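Local atomic coordinates of restriction endonuclease S subunits (Thermoanaerobacter tengcongensis, PDB entry 3OKG), a protein that probably serves as the DNA-specificity subunit of a type I methyltransferase, binding DNA and assembling with the M polypeptides that make up the rest of the enzyme. Residues G227-R232 against I360-L365; P286-I291 against A315-D320; L207-A212 against A373-I378; G234-I239 against R319-R324. All coordinates share one frame; numbering follows the deposited sequence.

How the interactions relate
Three of the four contacts build one globular region, while interaction 3 ties helix 365-388, which leaves that region, to helix 174-216 from the other half of the chain. Interactions 2 and 4 have centres about 8 Å apart and share Arg319 and Asp320; strands 313-318 and 237-241 are neighbours in one sheet, with Arg317 O 2.8 Å from Asp238 N. Interaction 1 is centred about 11 Å from interaction 4, and Leu362 CD1 packs 3.5 Å from Ser321 O. Interaction 3 touches none of the others, lying about 9 Å from both interaction 1 and interaction 4, nearest atom to nearest atom, yet helix 365-388 leads directly on from the strand pair.

Interaction 1: G227-R232 against I360-L365; sequences GWRWVR and IPLPPL
Trp228 and Pro363 meet just beyond the paired residues of a two-stranded antiparallel sheet, strands 229-232 and 359-362, that joins two distant parts of the second specificity domain. From CB, which lies 3.8 Å from Leu362 O, the indole spreads across the proline: CG faces Pro363 CA, CD1 comes 3.9 Å from Pro364 CD, and NE1 passes over Pro363 CB. Beyond the ring fusion, Pro363 CG stands 3.4 Å from the centroid of the six-membered ring and almost on its normal, a CH-pi contact, while CE3 turns the ring edge to Pro361 CB. CH2, at the tip, still touches Pro363 CG. This position follows from CG lying beside the backbone N (chi1 -73°). With an alanine here, the six-membered ring over Pro363 CG is gone, which would probably leave that proline uncovered on this side and open a gap beside Pro364. Further along, Trp230 lays its six-membered ring over Pro361 CB, its NE1 bonded to Ala222 O. Arg229 pairs with Leu362, and Val231 with Ile360, through two backbone hydrogen bonds each. Water 1 closes the end by donating to both Gly227 O, at 3.0 Å, and Leu362 O, at 2.8 Å.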
loop_
_atom_site.group_PDB
_atom_site.type_symbol
_atom_site.label_atom_id
_atom_site.label_comp_id
_atom_site.label_asym_id
_atom_site.label_seq_id
_atom_site.Cartn_x
_atom_site.Cartn_y
_atom_site.Cartn_z
ATOM N N GLY A 227 -35.698 9.986 27.793
ATOM C CA GLY A 227 -35.467 8.617 28.226
ATOM C C GLY A 227 -33.990 8.272 28.305
ATOM O O GLY A 227 -33.583 7.373 29.035
ATOM N N TRP A 228 -33.182 8.980 27.529
ATOM C CA TRP A 228 -31.739 8.904 27.684
ATOM C C TRP A 228 -31.467 9.722 28.926
ATOM O O TRP A 228 -32.256 10.601 29.270
ATOM C CB TRP A 228 -31.032 9.600 26.517
ATOM C CG TRP A 228 -31.044 8.898 25.170
ATOM C CD1 TRP A 228 -32.062 8.171 24.612
ATOM C CD2 TRP A 228 -29.980 8.919 24.196
ATOM N NE1 TRP A 228 -31.681 7.718 23.358
ATOM C CE2 TRP A 228 -30.422 8.183 23.075
ATOM C CE3 TRP A 228 -28.703 9.500 24.166
ATOM C CZ2 TRP A 228 -29.613 7.987 21.937
ATOM C CZ3 TRP A 228 -27.905 9.316 23.027
ATOM C CH2 TRP A 228 -28.371 8.571 21.934
ATOM N N ARG A 229 -30.351 9.466 29.593
ATOM C CA ARG A 229 -29.936 10.313 30.701
ATOM C C ARG A 229 -28.464 10.620 30.604
ATOM O O ARG A 229 -27.663 9.755 30.202
ATOM C CB ARG A 229 -30.192 9.623 32.047
ATOM C CG ARG A 229 -31.648 9.525 32.470
ATOM C CD ARG A 229 -31.798 8.672 33.731
ATOM N NE ARG A 229 -31.210 7.353 33.522
ATOM C CZ ARG A 229 -30.239 6.836 34.266
ATOM N NH1 ARG A 229 -29.758 7.520 35.299
ATOM N NH2 ARG A 229 -29.764 5.624 33.987
ATOM N N TRP A 230 -28.100 11.839 30.983
ATOM C CA TRP A 230 -26.712 12.155 31.253
ATOM C C TRP A 230 -26.272 11.553 32.594
ATOM O O TRP A 230 -26.802 11.922 33.635
ATOM C CB TRP A 230 -26.523 13.655 31.296
ATOM C CG TRP A 230 -26.430 14.271 29.950
ATOM C CD1 TRP A 230 -27.358 15.083 29.341
ATOM C CD2 TRP A 230 -25.356 14.113 29.021
ATOM N NE1 TRP A 230 -26.902 15.461 28.099
ATOM C CE2 TRP A 230 -25.683 14.869 27.871
ATOM C CE3 TRP A 230 -24.144 13.415 29.050
ATOM C CZ2 TRP A 230 -24.843 14.932 26.753
ATOM C CZ3 TRP A 230 -23.302 13.482 27.945
ATOM C CH2 TRP A 230 -23.662 14.239 26.808
ATOM N N VAL A 231 -25.309 10.633 32.575
ATOM C CA VAL A 231 -24.786 10.043 33.818
ATOM C C VAL A 231 -23.287 10.236 33.925
ATOM O O VAL A 231 -22.604 10.467 32.926
ATOM C CB VAL A 231 -25.110 8.543 33.930
ATOM C CG1 VAL A 231 -26.616 8.306 33.842
ATOM C CG2 VAL A 231 -24.385 7.754 32.828
ATOM N N ARG A 232 -22.763 10.111 35.140
ATOM C CA ARG A 232 -21.321 10.118 35.357
ATOM C C ARG A 232 -20.807 8.687 35.233
ATOM O O ARG A 232 -21.395 7.766 35.796
ATOM C CB ARG A 232 -20.984 10.686 36.735
ATOM C CG ARG A 232 -21.380 12.142 36.920
ATOM C CD ARG A 232 -21.325 12.547 38.385
ATOM N NE ARG A 232 -22.082 11.633 39.234
ATOM C CZ ARG A 232 -23.381 11.755 39.490
ATOM N NH1 ARG A 232 -23.989 10.876 40.275
ATOM N NH2 ARG A 232 -24.073 12.755 38.963
ATOM N N ILE A 360 -21.365 10.847 30.345
ATOM C CA ILE A 360 -21.634 10.080 29.128
ATOM C C ILE A 360 -23.139 10.041 28.911
ATOM O O ILE A 360 -23.899 9.875 29.872
ATOM C CB ILE A 360 -21.041 8.623 29.246
ATOM C CG1 ILE A 360 -21.252 7.798 27.956
ATOM C CG2 ILE A 360 -21.625 7.870 30.473
ATOM C CD1 ILE A 360 -20.553 6.392 28.029
ATOM N N PRO A 361 -23.592 10.196 27.649
ATOM C CA PRO A 361 -25.038 10.118 27.451
ATOM C C PRO A 361 -25.422 8.649 27.466
ATOM O O PRO A 361 -24.733 7.797 26.912
ATOM C CB PRO A 361 -25.249 10.691 26.034
ATOM C CG PRO A 361 -23.844 10.807 25.398
ATOM C CD PRO A 361 -22.842 10.241 26.381
ATOM N N LEU A 362 -26.529 8.337 28.098
ATOM C CA LEU A 362 -26.864 6.960 28.327
ATOM C C LEU A 362 -28.263 6.638 27.860
ATOM O O LEU A 362 -29.235 6.901 28.590
ATOM C CB LEU A 362 -26.696 6.604 29.828
ATOM C CG LEU A 362 -26.780 5.098 30.120
ATOM C CD1 LEU A 362 -25.437 4.393 29.762
ATOM C CD2 LEU A 362 -27.155 4.836 31.580
ATOM N N PRO A 363 -28.373 6.063 26.642
ATOM C CA PRO A 363 -29.639 5.547 26.131
ATOM C C PRO A 363 -30.026 4.287 26.875
ATOM O O PRO A 363 -29.183 3.695 27.554
ATOM C CB PRO A 363 -29.311 5.154 24.668
ATOM C CG PRO A 363 -27.973 5.799 24.360
ATOM C CD PRO A 363 -27.267 5.822 25.695
ATOM N N PRO A 364 -31.282 3.856 26.720
ATOM C CA PRO A 364 -31.653 2.511 27.151
ATOM C C PRO A 364 -30.784 1.490 26.402
ATOM O O PRO A 364 -30.288 1.766 25.309
ATOM C CB PRO A 364 -33.115 2.385 26.721
ATOM C CG PRO A 364 -33.601 3.793 26.535
ATOM C CD PRO A 364 -32.412 4.610 26.149
ATOM N N LEU A 365 -30.600 0.316 26.980
ATOM C CA LEU A 365 -29.713 -0.687 26.362
ATOM C C LEU A 365 -30.051 -0.971 24.908
ATOM O O LEU A 365 -29.165 -1.104 24.058
ATOM C CB LEU A 365 -29.749 -1.987 27.153
ATOM C CG LEU A 365 -29.011 -1.915 28.487
ATOM C CD1 LEU A 365 -29.391 -3.107 29.363
ATOM C CD2 LEU A 365 -27.502 -1.867 28.249
HETATM O O HOH W 1 -31.378 5.630 29.942
#

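Interaction 2: P286-I291 against A315-D320; sequences PGDVLI and ALRPRD
Asp288 and Arg317 illustrate how a salt bridge can extend a strand pairing beyond its last backbone bonds. Arg317 NE donates to Asp288 OD1 at 2.9 Å, reaching the syn side of the carboxylate from 22° out of its plane. Two further bonds are weak: NH2 to Asp288 OD2 at 2.8 Å, and NE to the same OD2. The carboxylate and guanidinium planes are 50° apart, so the two groups do not form a flat, paired fork. The arginine gets there by leaving CG anti to its backbone N and then bending at chi3 (-65°), which turns NE and the guanidinium edge to the carboxylate.

Asp288 OD2 also accepts from Arg285 N, and NH2 of Arg317 bonds to Val283 O; these second-shell backbone groups help to position the pair, the Val283 one weakly. A leucine in place of Arg317 would probably leave the buried carboxylate of Asp288 without its charged mate, with Arg285 N still bonded to it but its charge uncompensated from this strand.

One step along, Val289 and Leu316 form a hydrogen-bonded pair, with Val289 N to Leu316 O at 2.9 Å and Leu316 N to Val289 O at 2.8 Å. Leu290 CD2 lies 4.0 Å from Ala315 CB on one face. On the opposite face Val289 and Leu316 pack under helix 324-333, where both touch Leu331, and Leu316 CD1 comes 4.2 Å from Ile291 CG2. Strands 289-292 and 313-318 are the central pair, with 237-241 and 300-302 outside, of a four-stranded antiparallel sheet, backed by a helix, in the second specificity domain.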
loop_
_atom_site.group_PDB
_atom_site.type_symbol
_atom_site.label_atom_id
_atom_site.label_comp_id
_atom_site.label_asym_id
_atom_site.label_seq_id
_atom_site.Cartn_x
_atom_site.Cartn_y
_atom_site.Cartn_z
ATOM N N PRO A 286 -12.728 -10.565 31.084
ATOM C CA PRO A 286 -13.202 -10.482 29.704
ATOM C C PRO A 286 -14.380 -9.526 29.618
ATOM O O PRO A 286 -15.354 -9.659 30.366
ATOM C CB PRO A 286 -13.654 -11.909 29.413
ATOM C CG PRO A 286 -12.772 -12.743 30.271
ATOM C CD PRO A 286 -12.580 -11.962 31.529
ATOM N N GLY A 287 -14.272 -8.563 28.711
ATOM C CA GLY A 287 -15.269 -7.524 28.585
ATOM C C GLY A 287 -14.657 -6.187 28.936
ATOM O O GLY A 287 -14.556 -5.308 28.085
ATOM N N ASP A 288 -14.217 -6.043 30.182
ATOM C CA ASP A 288 -13.731 -4.756 30.665
ATOM C C ASP A 288 -12.872 -4.013 29.666
ATOM O O ASP A 288 -12.058 -4.601 28.948
ATOM C CB ASP A 288 -12.875 -4.897 31.922
ATOM C CG ASP A 288 -13.550 -5.710 33.001
ATOM O OD1 ASP A 288 -14.770 -5.945 32.903
ATOM O OD2 ASP A 288 -12.847 -6.132 33.944
ATOM N N VAL A 289 -13.055 -2.701 29.643
ATOM C CA VAL A 289 -12.291 -1.827 28.786
ATOM C C VAL A 289 -11.046 -1.416 29.530
ATOM O O VAL A 289 -11.107 -1.123 30.726
ATOM C CB VAL A 289 -13.147 -0.579 28.411
ATOM C CG1 VAL A 289 -12.310 0.451 27.658
ATOM C CG2 VAL A 289 -14.365 -1.014 27.568
ATOM N N LEU A 290 -9.906 -1.420 28.848
ATOM C CA LEU A 290 -8.655 -0.994 29.464
ATOM C C LEU A 290 -8.328 0.377 28.918
ATOM O O LEU A 290 -8.538 0.645 27.735
ATOM C CB LEU A 290 -7.505 -1.980 29.150
ATOM C CG LEU A 290 -7.739 -3.459 29.478
ATOM C CD1 LEU A 290 -6.634 -4.330 28.904
ATOM C CD2 LEU A 290 -7.858 -3.687 30.986
ATOM N N ILE A 291 -7.806 1.252 29.761
ATOM C CA ILE A 291 -7.487 2.599 29.304
ATOM C C ILE A 291 -6.151 3.037 29.885
ATOM O O ILE A 291 -5.834 2.699 31.018
ATOM C CB ILE A 291 -8.604 3.590 29.673
ATOM C CG1 ILE A 291 -8.346 4.961 29.049
ATOM C CG2 ILE A 291 -8.769 3.681 31.187
ATOM C CD1 ILE A 291 -9.596 5.810 28.939
ATOM N N ALA A 315 -8.910 -0.259 34.523
ATOM C CA ALA A 315 -9.911 -1.107 33.882
ATOM C C ALA A 315 -11.323 -0.590 34.210
ATOM O O ALA A 315 -11.605 -0.208 35.352
ATOM C CB ALA A 315 -9.759 -2.538 34.321
ATOM N N LEU A 316 -12.196 -0.567 33.208
ATOM C CA LEU A 316 -13.567 -0.064 33.364
ATOM C C LEU A 316 -14.522 -1.203 33.120
ATOM O O LEU A 316 -14.514 -1.828 32.045
ATOM C CB LEU A 316 -13.841 1.047 32.351
ATOM C CG LEU A 316 -12.701 2.058 32.249
ATOM C CD1 LEU A 316 -12.897 2.955 31.024
ATOM C CD2 LEU A 316 -12.627 2.879 33.514
ATOM N N ARG A 317 -15.326 -1.517 34.121
ATOM C CA ARG A 317 -16.230 -2.644 33.980
ATOM C C ARG A 317 -17.645 -2.122 33.998
ATOM O O ARG A 317 -18.134 -1.698 35.045
ATOM C CB ARG A 317 -16.044 -3.666 35.090
ATOM C CG ARG A 317 -16.877 -4.923 34.856
ATOM C CD ARG A 317 -16.561 -6.011 35.863
ATOM N NE ARG A 317 -15.189 -6.509 35.730
ATOM C CZ ARG A 317 -14.328 -6.635 36.738
ATOM N NH1 ARG A 317 -14.687 -6.313 37.977
ATOM N NH2 ARG A 317 -13.109 -7.094 36.511
ATOM N N PRO A 318 -18.293 -2.128 32.830
ATOM C CA PRO A 318 -19.643 -1.574 32.687
ATOM C C PRO A 318 -20.631 -2.302 33.590
ATOM O O PRO A 318 -20.579 -3.520 33.719
ATOM C CB PRO A 318 -19.993 -1.859 31.232
ATOM C CG PRO A 318 -18.669 -1.983 30.529
ATOM C CD PRO A 318 -17.726 -2.575 31.546
ATOM N N ARG A 319 -21.530 -1.556 34.211
ATOM C CA ARG A 319 -22.615 -2.165 34.963
ATOM C C ARG A 319 -23.696 -2.541 33.973
ATOM O O ARG A 319 -23.523 -2.344 32.768
ATOM C CB ARG A 319 -23.098 -1.196 36.053
ATOM C CG ARG A 319 -21.971 -0.918 37.042
ATOM C CD ARG A 319 -22.396 -0.186 38.304
ATOM N NE ARG A 319 -21.218 0.377 38.969
ATOM C CZ ARG A 319 -21.252 1.212 40.003
ATOM N NH1 ARG A 319 -22.415 1.594 40.523
ATOM N NH2 ARG A 319 -20.114 1.666 40.519
ATOM N N ASP A 320 -24.814 -3.077 34.451
ATOM C CA ASP A 320 -25.802 -3.628 33.527
ATOM C C ASP A 320 -26.413 -2.580 32.591
ATOM O O ASP A 320 -26.832 -2.917 31.495
ATOM C CB ASP A 320 -26.916 -4.369 34.274
ATOM C CG ASP A 320 -26.391 -5.513 35.117
ATOM O OD1 ASP A 320 -25.367 -6.113 34.731
ATOM O OD2 ASP A 320 -27.007 -5.808 36.164
#

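Interaction 3: L207-A212 against A373-I378; sequences LLMQTA and AYLDQI
Ala212 and Ile378 lie at the middle of a contact between two long helices, 174-216 and 365-388, whose short segments run antiparallel at 157° with axes 10.2 Å apart. The first kind of contact is aliphatic. Ile378 sends its branches two ways: CD1 reaches 3.9 Å from Leu208 CG and 4.1 Å from Ala212 CB, while CG2 meets the methyl end of Met209, CE, at 3.7 Å. Met209 achieves this by leaving its helix with CG anti to the backbone N and then bending at chi2 and chi3, which curls CE against Ile378 and close to Leu375 O. Ala212 CB also lies 3.8 Å from Leu375 CD2.

The second kind is aromatic. Tyr374 turns its ring edge to Ala212, with CE2 3.8 Å from Ala212 CB, so one small methyl is shared by three larger side chains. Its hydroxyl end lies against Leu208, OH being 3.6 Å from CD1. Ile378, one turn on, covers part of a ring face.

The polar bonds point elsewhere than across the interface: Thr211 OG1 donates to Leu207 O at 3.0 Å in its own helix, and Asp376 OD1 is bonded to Tyr329 OH of helix 324-333. With no polar bond between the segments, their register probably depends on how Ile378, Met209 and Ala212 fit, consistent with the antiparallel helix pair that spaces this family's specificity domains.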
loop_
_atom_site.group_PDB
_atom_site.type_symbol
_atom_site.label_atom_id
_atom_site.label_comp_id
_atom_site.label_asym_id
_atom_site.label_seq_id
_atom_site.Cartn_x
_atom_site.Cartn_y
_atom_site.Cartn_z
ATOM N N LEU A 207 -15.368 10.870 7.135
ATOM C CA LEU A 207 -16.196 12.011 7.492
ATOM C C LEU A 207 -17.540 11.545 8.060
ATOM O O LEU A 207 -18.051 12.083 9.054
ATOM C CB LEU A 207 -16.403 12.897 6.262
ATOM C CG LEU A 207 -16.382 14.406 6.480
ATOM C CD1 LEU A 207 -16.195 15.131 5.146
ATOM C CD2 LEU A 207 -17.651 14.844 7.176
ATOM N N LEU A 208 -18.110 10.536 7.422
ATOM C CA LEU A 208 -19.319 9.896 7.921
ATOM C C LEU A 208 -19.180 9.409 9.374
ATOM O O LEU A 208 -20.086 9.605 10.194
ATOM C CB LEU A 208 -19.693 8.718 7.021
ATOM C CG LEU A 208 -20.929 7.929 7.453
ATOM C CD1 LEU A 208 -22.089 8.866 7.814
ATOM C CD2 LEU A 208 -21.341 6.944 6.379
ATOM N N MET A 209 -18.069 8.753 9.679
ATOM C CA MET A 209 -17.869 8.199 11.021
ATOM C C MET A 209 -17.814 9.343 12.025
ATOM O O MET A 209 -18.535 9.350 13.031
ATOM C CB MET A 209 -16.578 7.397 11.090
ATOM C CG MET A 209 -16.178 6.967 12.493
ATOM S SD MET A 209 -17.421 5.858 13.202
ATOM C CE MET A 209 -16.815 4.350 12.530
ATOM N N GLN A 210 -16.957 10.313 11.726
ATOM C CA GLN A 210 -16.781 11.495 12.562
ATOM C C GLN A 210 -18.111 12.235 12.806
ATOM O O GLN A 210 -18.427 12.597 13.941
ATOM C CB GLN A 210 -15.710 12.400 11.938
ATOM C CG GLN A 210 -15.427 13.689 12.687
ATOM C CD GLN A 210 -14.294 14.490 12.052
ATOM O OE1 GLN A 210 -13.120 14.130 12.180
ATOM N NE2 GLN A 210 -14.643 15.582 11.370
ATOM N N THR A 211 -18.900 12.416 11.750
ATOM C CA THR A 211 -20.225 13.024 11.832
ATOM C C THR A 211 -21.199 12.206 12.681
ATOM O O THR A 211 -21.974 12.758 13.485
ATOM C CB THR A 211 -20.835 13.217 10.416
ATOM O OG1 THR A 211 -20.062 14.181 9.690
ATOM C CG2 THR A 211 -22.269 13.698 10.512
ATOM N N ALA A 212 -21.179 10.892 12.502
ATOM C CA ALA A 212 -22.066 10.020 13.275
ATOM C C ALA A 212 -21.736 10.070 14.783
ATOM O O ALA A 212 -22.632 10.096 15.611
ATOM C CB ALA A 212 -22.003 8.573 12.759
ATOM N N ALA A 373 -24.659 -1.002 16.411
ATOM C CA ALA A 373 -24.724 -1.768 15.162
ATOM C C ALA A 373 -24.456 -0.853 13.949
ATOM O O ALA A 373 -23.735 -1.213 13.023
ATOM C CB ALA A 373 -26.064 -2.441 15.041
ATOM N N TYR A 374 -25.015 0.349 13.978
ATOM C CA TYR A 374 -24.793 1.313 12.908
ATOM C C TYR A 374 -23.336 1.772 12.817
ATOM O O TYR A 374 -22.756 1.780 11.739
ATOM C CB TYR A 374 -25.728 2.511 13.053
ATOM C CG TYR A 374 -25.379 3.656 12.142
ATOM C CD1 TYR A 374 -25.600 3.567 10.764
ATOM C CD2 TYR A 374 -24.840 4.828 12.648
ATOM C CE1 TYR A 374 -25.280 4.617 9.909
ATOM C CE2 TYR A 374 -24.524 5.900 11.800
ATOM C CZ TYR A 374 -24.747 5.785 10.434
ATOM O OH TYR A 374 -24.434 6.830 9.587
ATOM N N LEU A 375 -22.753 2.172 13.946
ATOM C CA LEU A 375 -21.351 2.593 13.990
ATOM C C LEU A 375 -20.399 1.468 13.581
ATOM O O LEU A 375 -19.375 1.720 12.960
ATOM C CB LEU A 375 -20.971 3.059 15.414
ATOM C CG LEU A 375 -21.667 4.338 15.923
ATOM C CD1 LEU A 375 -21.179 4.627 17.370
ATOM C CD2 LEU A 375 -21.398 5.523 15.010
ATOM N N ASP A 376 -20.711 0.244 13.992
ATOM C CA ASP A 376 -19.876 -0.897 13.649
ATOM C C ASP A 376 -19.783 -1.042 12.133
ATOM O O ASP A 376 -18.714 -1.356 11.608
ATOM C CB ASP A 376 -20.452 -2.188 14.230
ATOM C CG ASP A 376 -20.124 -2.367 15.700
ATOM O OD1 ASP A 376 -19.295 -1.598 16.242
ATOM O OD2 ASP A 376 -20.700 -3.293 16.299
ATOM N N GLN A 377 -20.906 -0.839 11.444
ATOM C CA GLN A 377 -20.902 -0.952 9.975
ATOM C C GLN A 377 -19.927 0.066 9.359
ATOM O O GLN A 377 -19.101 -0.272 8.529
ATOM C CB GLN A 377 -22.328 -0.784 9.426
ATOM C CG GLN A 377 -22.428 -0.621 7.924
ATOM C CD GLN A 377 -22.890 -1.890 7.208
ATOM O OE1 GLN A 377 -22.747 -3.008 7.719
ATOM N NE2 GLN A 377 -23.451 -1.715 6.012
ATOM N N ILE A 378 -20.012 1.322 9.784
ATOM C CA ILE A 378 -19.110 2.355 9.287
ATOM C C ILE A 378 -17.652 2.078 9.660
ATOM O O ILE A 378 -16.731 2.236 8.844
ATOM C CB ILE A 378 -19.483 3.737 9.858
ATOM C CG1 ILE A 378 -20.953 4.065 9.585
ATOM C CG2 ILE A 378 -18.556 4.795 9.307
ATOM C CD1 ILE A 378 -21.427 5.362 10.312
#

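Interaction 4: G234-I239 against R319-R324; sequences GEVCDI and RDSLER
A type I beta turn from Arg319 to Leu322 in the second specificity domain docks against Val236, in the short, weakly bonded helical turn before strand 237-241. Its backbone foothold is nearly straight at the hydrogen: Arg319 N donates to Val236 O at 2.8 Å, coming in from above the carbonyl plane. The turn itself is closed by Leu322 N bonding to Arg319 O.

From there the Arg319 side chain runs extended along the other segment, CG anti to its own carbonyl carbon (chi1 -62°), past Val236 O and on to the carboxylate of Asp238. NE meets OD1 at 3.0 Å and NH2 meets the same oxygen at 3.3 Å, both weak bonds of one salt bridge. Carboxylate and guanidinium planes stand 44° apart, and the two side chains cross at about a right angle. Over one guanidinium face lies Gly234 O, 3.3 Å from NH2; neither it nor Glu235 O, close to NH1, is angled well enough for a bond, and water 2 instead joins Gly234 O to NH1, weakly on the arginine side. Carbonyl oxygens so near the cation would probably favour its charge.

The rest of the contact is mostly apolar: Leu322 CD2 lies 4.0 Å from Val236 CG2 and reaches Cys237 CB, while Ser321 OG packs against Val236 CG1 at 3.4 Å.

Around the contact, strand 313-318 flanks strand 237-241, with Leu316 against Cys237. Leu362 of strand 359-362 packs on Val236, Ser321 and Leu322, while Gln368 of helix 365-388 takes hydrogen bonds with Ser321 O and Glu323 N, just where helix 324-333 begins.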
loop_
_atom_site.group_PDB
_atom_site.type_symbol
_atom_site.label_atom_id
_atom_site.label_comp_id
_atom_site.label_asym_id
_atom_site.label_seq_id
_atom_site.Cartn_x
_atom_site.Cartn_y
_atom_site.Cartn_z
ATOM N N GLY A 234 -18.779 6.956 36.607
ATOM C CA GLY A 234 -18.780 6.305 37.921
ATOM C C GLY A 234 -20.100 5.628 38.279
ATOM O O GLY A 234 -20.120 4.611 38.966
ATOM N N GLU A 235 -21.220 6.168 37.801
ATOM C CA GLU A 235 -22.533 5.604 38.150
ATOM C C GLU A 235 -22.857 4.296 37.465
ATOM O O GLU A 235 -23.653 3.502 37.976
ATOM C CB GLU A 235 -23.657 6.569 37.747
ATOM C CG GLU A 235 -23.609 7.939 38.365
ATOM C CD GLU A 235 -24.830 8.740 37.984
ATOM O OE1 GLU A 235 -25.945 8.353 38.412
ATOM O OE2 GLU A 235 -24.670 9.740 37.249
ATOM N N VAL A 236 -22.311 4.100 36.264
ATOM C CA VAL A 236 -22.693 2.954 35.456
ATOM C C VAL A 236 -21.471 2.065 35.096
ATOM O O VAL A 236 -21.543 1.208 34.214
ATOM C CB VAL A 236 -23.424 3.460 34.185
ATOM C CG1 VAL A 236 -24.728 4.193 34.602
ATOM C CG2 VAL A 236 -22.530 4.438 33.432
ATOM N N CYS A 237 -20.370 2.264 35.812
ATOM C CA CYS A 237 -19.112 1.596 35.488
ATOM C C CYS A 237 -18.240 1.449 36.737
ATOM O O CYS A 237 -18.056 2.412 37.495
ATOM C CB CYS A 237 -18.375 2.401 34.407
ATOM S SG CYS A 237 -17.099 1.481 33.514
ATOM N N ASP A 238 -17.726 0.240 36.971
ATOM C CA ASP A 238 -16.731 0.041 38.027
ATOM C C ASP A 238 -15.382 0.467 37.474
ATOM O O ASP A 238 -15.014 0.076 36.360
ATOM C CB ASP A 238 -16.654 -1.426 38.446
ATOM C CG ASP A 238 -17.951 -1.933 39.036
ATOM O OD1 ASP A 238 -18.671 -1.131 39.652
ATOM O OD2 ASP A 238 -18.251 -3.132 38.878
ATOM N N ILE A 239 -14.657 1.280 38.236
ATOM C CA ILE A 239 -13.357 1.768 37.801
ATOM C C ILE A 239 -12.273 1.269 38.754
ATOM O O ILE A 239 -12.373 1.437 39.966
ATOM C CB ILE A 239 -13.329 3.292 37.737
ATOM C CG1 ILE A 239 -14.431 3.796 36.789
ATOM C CG2 ILE A 239 -11.989 3.779 37.268
ATOM C CD1 ILE A 239 -14.402 5.285 36.583
ATOM N N ARG A 319 -21.530 -1.556 34.211
ATOM C CA ARG A 319 -22.615 -2.165 34.963
ATOM C C ARG A 319 -23.696 -2.541 33.973
ATOM O O ARG A 319 -23.523 -2.344 32.768
ATOM C CB ARG A 319 -23.098 -1.196 36.053
ATOM C CG ARG A 319 -21.971 -0.918 37.042
ATOM C CD ARG A 319 -22.396 -0.186 38.304
ATOM N NE ARG A 319 -21.218 0.377 38.969
ATOM C CZ ARG A 319 -21.252 1.212 40.003
ATOM N NH1 ARG A 319 -22.415 1.594 40.523
ATOM N NH2 ARG A 319 -20.114 1.666 40.519
ATOM N N ASP A 320 -24.814 -3.077 34.451
ATOM C CA ASP A 320 -25.802 -3.628 33.527
ATOM C C ASP A 320 -26.413 -2.580 32.591
ATOM O O ASP A 320 -26.832 -2.917 31.495
ATOM C CB ASP A 320 -26.916 -4.369 34.274
ATOM C CG ASP A 320 -26.391 -5.513 35.117
ATOM O OD1 ASP A 320 -25.367 -6.113 34.731
ATOM O OD2 ASP A 320 -27.007 -5.808 36.164
ATOM N N SER A 321 -26.473 -1.322 33.010
ATOM C CA SER A 321 -27.145 -0.320 32.172
ATOM C C SER A 321 -26.251 0.251 31.071
ATOM O O SER A 321 -26.675 1.148 30.353
ATOM C CB SER A 321 -27.685 0.830 33.017
ATOM O OG SER A 321 -26.616 1.590 33.555
ATOM N N LEU A 322 -25.021 -0.248 30.956
ATOM C CA LEU A 322 -24.053 0.301 30.000
ATOM C C LEU A 322 -23.436 -0.815 29.151
ATOM O O LEU A 322 -22.872 -1.770 29.695
ATOM C CB LEU A 322 -22.948 1.076 30.728
ATOM C CG LEU A 322 -21.734 1.546 29.896
ATOM C CD1 LEU A 322 -22.149 2.636 28.893
ATOM C CD2 LEU A 322 -20.639 2.089 30.804
ATOM N N GLU A 323 -23.574 -0.692 27.826
ATOM C CA GLU A 323 -22.980 -1.616 26.865
ATOM C C GLU A 323 -21.489 -1.358 26.733
ATOM O O GLU A 323 -21.051 -0.208 26.628
ATOM C CB GLU A 323 -23.635 -1.446 25.490
ATOM C CG GLU A 323 -25.006 -2.081 25.368
ATOM C CD GLU A 323 -24.940 -3.604 25.387
ATOM O OE1 GLU A 323 -23.861 -4.159 25.099
ATOM O OE2 GLU A 323 -25.967 -4.249 25.685
ATOM N N ARG A 324 -20.710 -2.433 26.735
ATOM C CA ARG A 324 -19.269 -2.337 26.596
ATOM C C ARG A 324 -18.896 -1.491 25.390
ATOM O O ARG A 324 -18.045 -0.593 25.446
ATOM C CB ARG A 324 -18.705 -3.751 26.374
ATOM C CG ARG A 324 -17.268 -3.748 25.957
ATOM C CD ARG A 324 -16.595 -5.037 26.366
ATOM N NE ARG A 324 -16.654 -6.079 25.353
ATOM C CZ ARG A 324 -17.628 -6.971 25.263
ATOM N NH1 ARG A 324 -18.641 -6.930 26.123
ATOM N NH2 ARG A 324 -17.584 -7.903 24.311
HETATM O O HOH W 2 -21.618 4.545 41.837
#